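Branched-chain alpha-ketoacid decarboxylase (Lactococcus lactis, PDB 2VBF) probably decarboxylates branched-chain and aromatic alpha-keto acids to aldehydes, using thiamine diphosphate and a magnesium ion as cofactors. Local coordinates at residues Lys65-Met78 with Leu457-Lys469. Sequence-based numbering, arbitrary orientation.
With TPP (thiamine diphosphate), chain D.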
loop_
_atom_site.group_PDB
_atom_site.type_symbol
_atom_site.label_atom_id
_atom_site.label_comp_id
_atom_site.label_asym_id
_atom_site.label_seq_id
_atom_site.Cartn_x
_atom_site.Cartn_y
_atom_site.Cartn_z
ATOM N N LYS A 65 3.945 -16.866 -17.194
ATOM C CA LYS A 65 3.303 -17.404 -16.007
ATOM C C LYS A 65 2.706 -16.282 -15.159
ATOM O O LYS A 65 3.370 -15.284 -14.899
ATOM C CB LYS A 65 4.318 -18.191 -15.170
ATOM C CG LYS A 65 3.673 -19.053 -14.095
ATOM C CD LYS A 65 4.698 -19.699 -13.182
ATOM C CE LYS A 65 4.018 -20.375 -11.984
ATOM N NZ LYS A 65 4.944 -21.232 -11.188
ATOM N N TRP A 66 1.459 -16.465 -14.730
ATOM C CA TRP A 66 0.860 -15.623 -13.695
ATOM C C TRP A 66 1.432 -16.036 -12.339
ATOM O O TRP A 66 1.383 -17.217 -11.960
ATOM C CB TRP A 66 -0.656 -15.771 -13.681
ATOM C CG TRP A 66 -1.332 -15.043 -12.561
ATOM C CD1 TRP A 66 -1.954 -15.594 -11.484
ATOM C CD2 TRP A 66 -1.430 -13.629 -12.408
ATOM N NE1 TRP A 66 -2.454 -14.599 -10.670
ATOM C CE2 TRP A 66 -2.134 -13.382 -11.217
ATOM C CE3 TRP A 66 -0.994 -12.545 -13.164
ATOM C CZ2 TRP A 66 -2.427 -12.090 -10.777
ATOM C CZ3 TRP A 66 -1.272 -11.269 -12.728
ATOM C CH2 TRP A 66 -1.991 -11.046 -11.548
ATOM N N ILE A 67 1.955 -15.059 -11.600
ATOM C CA ILE A 67 2.395 -15.281 -10.231
ATOM C C ILE A 67 1.643 -14.293 -9.342
ATOM O O ILE A 67 2.044 -13.138 -9.202
ATOM C CB ILE A 67 3.915 -15.163 -10.097
ATOM C CG1 ILE A 67 4.585 -16.177 -11.045
ATOM C CG2 ILE A 67 4.355 -15.417 -8.650
ATOM C CD1 ILE A 67 6.061 -16.332 -10.860
ATOM N N GLY A 68 0.548 -14.765 -8.753
ATOM C CA GLY A 68 -0.353 -13.890 -7.997
ATOM C C GLY A 68 0.253 -13.579 -6.656
ATOM O O GLY A 68 0.815 -14.467 -6.016
ATOM N N ASN A 69 0.150 -12.314 -6.242
ATOM C CA ASN A 69 0.630 -11.846 -4.937
ATOM C C ASN A 69 -0.507 -11.773 -3.907
ATOM O O ASN A 69 -1.681 -11.787 -4.274
ATOM C CB ASN A 69 1.228 -10.452 -5.112
ATOM C CG ASN A 69 2.454 -10.470 -5.983
ATOM O OD1 ASN A 69 2.382 -10.226 -7.177
ATOM N ND2 ASN A 69 3.594 -10.818 -5.395
ATOM N N ALA A 70 -0.143 -11.666 -2.621
ATOM C CA ALA A 70 -1.132 -11.466 -1.561
ATOM C C ALA A 70 -1.745 -10.059 -1.665
ATOM O O ALA A 70 -2.973 -9.912 -1.569
ATOM C CB ALA A 70 -0.494 -11.695 -0.191
ATOM N N ASN A 71 -0.908 -9.034 -1.863
ATOM C CA ASN A 71 -1.391 -7.674 -2.084
ATOM C C ASN A 71 -0.664 -6.930 -3.208
ATOM O O ASN A 71 0.403 -7.353 -3.686
ATOM C CB ASN A 71 -1.462 -6.842 -0.784
ATOM C CG ASN A 71 -0.110 -6.489 -0.190
ATOM O OD1 ASN A 71 0.863 -6.195 -0.887
ATOM N ND2 ASN A 71 -0.067 -6.447 1.142
ATOM N N GLU A 72 -1.253 -5.812 -3.614
ATOM C CA GLU A 72 -0.742 -5.036 -4.753
ATOM C C GLU A 72 0.543 -4.261 -4.484
ATOM O O GLU A 72 1.383 -4.108 -5.385
ATOM C CB GLU A 72 -1.809 -4.090 -5.296
ATOM C CG GLU A 72 -2.968 -4.818 -5.941
ATOM C CD GLU A 72 -4.081 -5.205 -4.966
ATOM O OE1 GLU A 72 -3.906 -5.124 -3.721
ATOM O OE2 GLU A 72 -5.157 -5.600 -5.463
ATOM N N LEU A 73 0.697 -3.715 -3.279
ATOM C CA LEU A 73 1.942 -3.048 -2.962
ATOM C C LEU A 73 3.096 -4.034 -3.130
ATOM O O LEU A 73 4.115 -3.724 -3.749
ATOM C CB LEU A 73 1.938 -2.458 -1.543
ATOM C CG LEU A 73 3.212 -1.687 -1.184
ATOM C CD1 LEU A 73 3.495 -0.507 -2.125
ATOM C CD2 LEU A 73 3.206 -1.215 0.267
ATOM N N ASN A 74 2.919 -5.239 -2.594
ATOM C CA ASN A 74 3.934 -6.262 -2.704
ATOM C C ASN A 74 4.201 -6.651 -4.150
ATOM O O ASN A 74 5.371 -6.845 -4.511
ATOM C CB ASN A 74 3.579 -7.487 -1.858
ATOM C CG ASN A 74 3.545 -7.161 -0.365
ATOM O OD1 ASN A 74 3.999 -6.089 0.057
ATOM N ND2 ASN A 74 2.987 -8.071 0.442
ATOM N N ALA A 75 3.142 -6.740 -4.963
ATOM C CA ALA A 75 3.240 -7.016 -6.402
ATOM C C ALA A 75 4.129 -5.993 -7.094
ATOM O O ALA A 75 5.004 -6.356 -7.880
ATOM C CB ALA A 75 1.816 -7.043 -7.067
ATOM N N SER A 76 3.939 -4.723 -6.755
ATOM C CA SER A 76 4.718 -3.635 -7.347
ATOM C C SER A 76 6.206 -3.717 -6.955
ATOM O O SER A 76 7.095 -3.566 -7.791
ATOM C CB SER A 76 4.095 -2.282 -6.978
ATOM O OG SER A 76 4.324 -1.912 -5.630
ATOM N N TYR A 77 6.463 -4.020 -5.688
ATOM C CA TYR A 77 7.815 -4.245 -5.205
ATOM C C TYR A 77 8.466 -5.437 -5.917
ATOM O O TYR A 77 9.650 -5.409 -6.274
ATOM C CB TYR A 77 7.790 -4.518 -3.703
ATOM C CG TYR A 77 7.468 -3.353 -2.773
ATOM C CD1 TYR A 77 7.693 -2.020 -3.134
ATOM C CD2 TYR A 77 7.010 -3.612 -1.473
ATOM C CE1 TYR A 77 7.451 -0.973 -2.219
ATOM C CE2 TYR A 77 6.760 -2.588 -0.575
ATOM C CZ TYR A 77 6.983 -1.277 -0.952
ATOM O OH TYR A 77 6.736 -0.280 -0.040
ATOM N N MET A 78 7.686 -6.500 -6.060
ATOM C CA MET A 78 8.176 -7.726 -6.689
ATOM C C MET A 78 8.547 -7.499 -8.144
ATOM O O MET A 78 9.600 -7.957 -8.584
ATOM C CB MET A 78 7.142 -8.839 -6.582
ATOM C CG MET A 78 7.693 -10.223 -6.938
ATOM S SD MET A 78 6.678 -11.622 -6.369
ATOM C CE MET A 78 6.807 -11.421 -4.599
ATOM N N LEU A 457 6.040 -5.103 7.197
ATOM C CA LEU A 457 5.257 -4.404 6.167
ATOM C C LEU A 457 4.817 -5.297 5.000
ATOM O O LEU A 457 3.805 -5.008 4.348
ATOM C CB LEU A 457 5.995 -3.201 5.582
ATOM C CG LEU A 457 6.142 -1.977 6.495
ATOM C CD1 LEU A 457 7.437 -2.080 7.291
ATOM C CD2 LEU A 457 6.088 -0.655 5.715
ATOM N N THR A 458 5.578 -6.359 4.716
ATOM C CA THR A 458 5.405 -7.136 3.467
ATOM C C THR A 458 5.464 -8.670 3.645
ATOM O O THR A 458 5.535 -9.414 2.656
ATOM C CB THR A 458 6.472 -6.729 2.402
ATOM O OG1 THR A 458 7.783 -6.951 2.930
ATOM C CG2 THR A 458 6.321 -5.254 1.963
ATOM N N VAL A 459 5.335 -9.129 4.893
ATOM C CA VAL A 459 5.457 -10.539 5.260
ATOM C C VAL A 459 4.566 -11.505 4.469
ATOM O O VAL A 459 4.939 -12.658 4.270
ATOM C CB VAL A 459 5.186 -10.724 6.790
ATOM C CG1 VAL A 459 3.720 -10.486 7.092
ATOM C CG2 VAL A 459 5.624 -12.120 7.255
ATOM N N GLN A 460 3.410 -11.044 3.985
ATOM C CA GLN A 460 2.431 -11.958 3.380
ATOM C C GLN A 460 2.900 -12.624 2.091
ATOM O O GLN A 460 2.297 -13.631 1.679
ATOM C CB GLN A 460 1.048 -11.318 3.196
ATOM C CG GLN A 460 1.038 -9.971 2.496
ATOM C CD GLN A 460 1.156 -8.830 3.479
ATOM O OE1 GLN A 460 2.250 -8.305 3.726
ATOM N NE2 GLN A 460 0.042 -8.476 4.088
ATOM N N GLU A 461 3.972 -12.128 1.460
ATOM C CA GLU A 461 4.493 -12.812 0.254
ATOM C C GLU A 461 5.267 -14.100 0.581
ATOM O O GLU A 461 5.727 -14.805 -0.319
ATOM C CB GLU A 461 5.336 -11.892 -0.622
ATOM C CG GLU A 461 4.588 -10.652 -1.156
ATOM C CD GLU A 461 3.181 -10.923 -1.645
ATOM O OE1 GLU A 461 3.013 -11.825 -2.490
ATOM O OE2 GLU A 461 2.231 -10.233 -1.189
ATOM N N LEU A 462 5.416 -14.409 1.866
ATOM C CA LEU A 462 5.878 -15.732 2.283
ATOM C C LEU A 462 5.040 -16.836 1.600
ATOM O O LEU A 462 5.591 -17.839 1.158
ATOM C CB LEU A 462 5.812 -15.834 3.813
ATOM C CG LEU A 462 6.607 -16.859 4.613
ATOM C CD1 LEU A 462 7.962 -17.167 4.024
ATOM C CD2 LEU A 462 6.744 -16.344 6.050
ATOM N N GLY A 463 3.724 -16.651 1.478
ATOM C CA GLY A 463 2.870 -17.629 0.801
ATOM C C GLY A 463 3.312 -17.917 -0.626
ATOM O O GLY A 463 3.456 -19.072 -1.030
ATOM N N LEU A 464 3.524 -16.850 -1.392
ATOM C CA LEU A 464 4.038 -16.955 -2.748
ATOM C C LEU A 464 5.362 -17.713 -2.811
ATOM O O LEU A 464 5.554 -18.559 -3.680
ATOM C CB LEU A 464 4.197 -15.544 -3.330
ATOM C CG LEU A 464 4.783 -15.392 -4.737
ATOM C CD1 LEU A 464 4.377 -14.032 -5.336
ATOM C CD2 LEU A 464 6.300 -15.551 -4.752
ATOM N N SER A 465 6.281 -17.403 -1.901
ATOM C CA SER A 465 7.607 -18.021 -1.938
ATOM C C SER A 465 7.493 -19.544 -1.790
ATOM O O SER A 465 8.248 -20.290 -2.407
ATOM C CB SER A 465 8.547 -17.422 -0.877
ATOM O OG SER A 465 8.223 -17.827 0.440
ATOM N N ILE A 466 6.526 -19.975 -0.994
ATOM C CA ILE A 466 6.294 -21.390 -0.712
ATOM C C ILE A 466 5.651 -22.050 -1.919
ATOM O O ILE A 466 6.141 -23.087 -2.409
ATOM C CB ILE A 466 5.399 -21.550 0.546
ATOM C CG1 ILE A 466 6.173 -21.073 1.789
ATOM C CG2 ILE A 466 4.952 -22.998 0.728
ATOM C CD1 ILE A 466 5.314 -20.798 3.017
ATOM N N ARG A 467 4.590 -21.431 -2.433
ATOM C CA ARG A 467 3.897 -21.939 -3.615
ATOM C C ARG A 467 4.822 -22.071 -4.823
ATOM O O ARG A 467 4.767 -23.077 -5.532
ATOM C CB ARG A 467 2.706 -21.047 -3.994
ATOM C CG ARG A 467 1.914 -21.549 -5.196
ATOM C CD ARG A 467 0.871 -20.538 -5.640
ATOM N NE ARG A 467 1.541 -19.338 -6.145
ATOM C CZ ARG A 467 1.136 -18.081 -5.975
ATOM N NH1 ARG A 467 0.037 -17.788 -5.287
ATOM N NH2 ARG A 467 1.876 -17.099 -6.483
ATOM N N GLU A 468 5.640 -21.051 -5.070
ATOM C CA GLU A 468 6.550 -21.026 -6.225
ATOM C C GLU A 468 7.833 -21.839 -6.024
ATOM O O GLU A 468 8.651 -21.965 -6.953
ATOM C CB GLU A 468 6.906 -19.576 -6.575
ATOM C CG GLU A 468 5.702 -18.707 -6.882
ATOM C CD GLU A 468 4.911 -19.192 -8.071
ATOM O OE1 GLU A 468 5.534 -19.715 -9.020
ATOM O OE2 GLU A 468 3.668 -19.053 -8.065
ATOM N N LYS A 469 8.020 -22.376 -4.817
ATOM C CA LYS A 469 9.169 -23.216 -4.487
ATOM C C LYS A 469 10.508 -22.517 -4.719
ATOM O O LYS A 469 11.465 -23.092 -5.236
ATOM C CB LYS A 469 9.084 -24.562 -5.235
ATOM C CG LYS A 469 7.856 -25.353 -4.838
ATOM C CD LYS A 469 7.798 -26.696 -5.531
ATOM C CE LYS A 469 6.505 -27.399 -5.198
ATOM N NZ LYS A 469 5.339 -26.661 -5.754
HETATM N "N1'" TPP D . -7.670 -5.995 -4.673
HETATM C "C2'" TPP D . -8.192 -5.068 -3.797
HETATM C CM2 TPP D . -7.270 -4.193 -3.009
HETATM N "N3'" TPP D . -9.547 -4.962 -3.677
HETATM C "C4'" TPP D . -10.397 -5.775 -4.406
HETATM N "N4'" TPP D . -11.701 -5.579 -4.256
HETATM C "C5'" TPP D . -9.877 -6.738 -5.282
HETATM C "C6'" TPP D . -8.493 -6.838 -5.399
HETATM C "C7'" TPP D . -10.801 -7.664 -6.077
HETATM N N3 TPP D . -11.518 -8.624 -5.228
HETATM C C2 TPP D . -12.807 -8.472 -4.727
HETATM S S1 TPP D . -13.368 -9.683 -3.809
HETATM C C5 TPP D . -11.975 -10.471 -4.026
HETATM C C4 TPP D . -11.028 -9.822 -4.823
HETATM C CM4 TPP D . -9.662 -10.350 -5.179
HETATM C C6 TPP D . -11.861 -11.822 -3.376
HETATM C C7 TPP D . -11.922 -11.796 -1.851
HETATM O O7 TPP D . -11.699 -13.139 -1.457
HETATM P PA TPP D . -12.023 -13.671 0.030
HETATM O O1A TPP D . -11.517 -12.603 0.987
HETATM O O2A TPP D . -11.309 -14.991 0.192
HETATM O O3A TPP D . -13.617 -13.720 0.110
HETATM P PB TPP D . -14.601 -14.977 -0.198
HETATM O O1B TPP D . -15.509 -14.509 -1.294
HETATM O O2B TPP D . -15.344 -15.257 1.072
HETATM O O3B TPP D . -13.746 -16.154 -0.581
HETATM O O HOH W 1 1.685 -18.980 -9.798
HETATM O O HOH W 2 0.202 -15.108 -3.346
HETATM O O HOH W 3 2.317 -4.872 2.002
#
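Glu461 packs against the turn between strand 65-68 and the helix that starts at Glu72, its CG lying against CB of Asn74. Its bend at chi2 (-42°) swings the carboxylate back against this turn. Glu461 OE1 takes Ala70 N (3.2 Å) on its syn lone pair and Asn69 ND2 (3.1 Å) from above the carboxylate plane, while OE2 of Glu461 receives Asn74 ND2 (2.8 Å) on its anti lone pair. With both oxygens held, the buried carboxylate is fixed in rotation and probably stays ionised. Beside it, CD1 of Leu464 fills the corner between Ile67 CG2 (3.6 Å) and Met78 SD (3.5 Å). At the more open end, Arg467 NH2 meets Gly68 O in the carbonyl plane (2.9 Å, N-H...O 171°). The same guanidinium grips Glu468 OE2 side-on through NE and NH2, and Lys65 NZ closes the salt-bridge network on Glu468 OE1 (2.7 Å). The contact joins the pyrimidine-binding and diphosphate-binding domains of one chain. Glu72 places OE2 2.7 Å from N1' of a thiamine diphosphate also bonded to Ser454 of the second subunit, where Gln460 OE1 accepts from Gln460 NE2. Strand 42-45 flanks Ile67 and Met78, and helix 430-440 packs on Asn74 and Thr458.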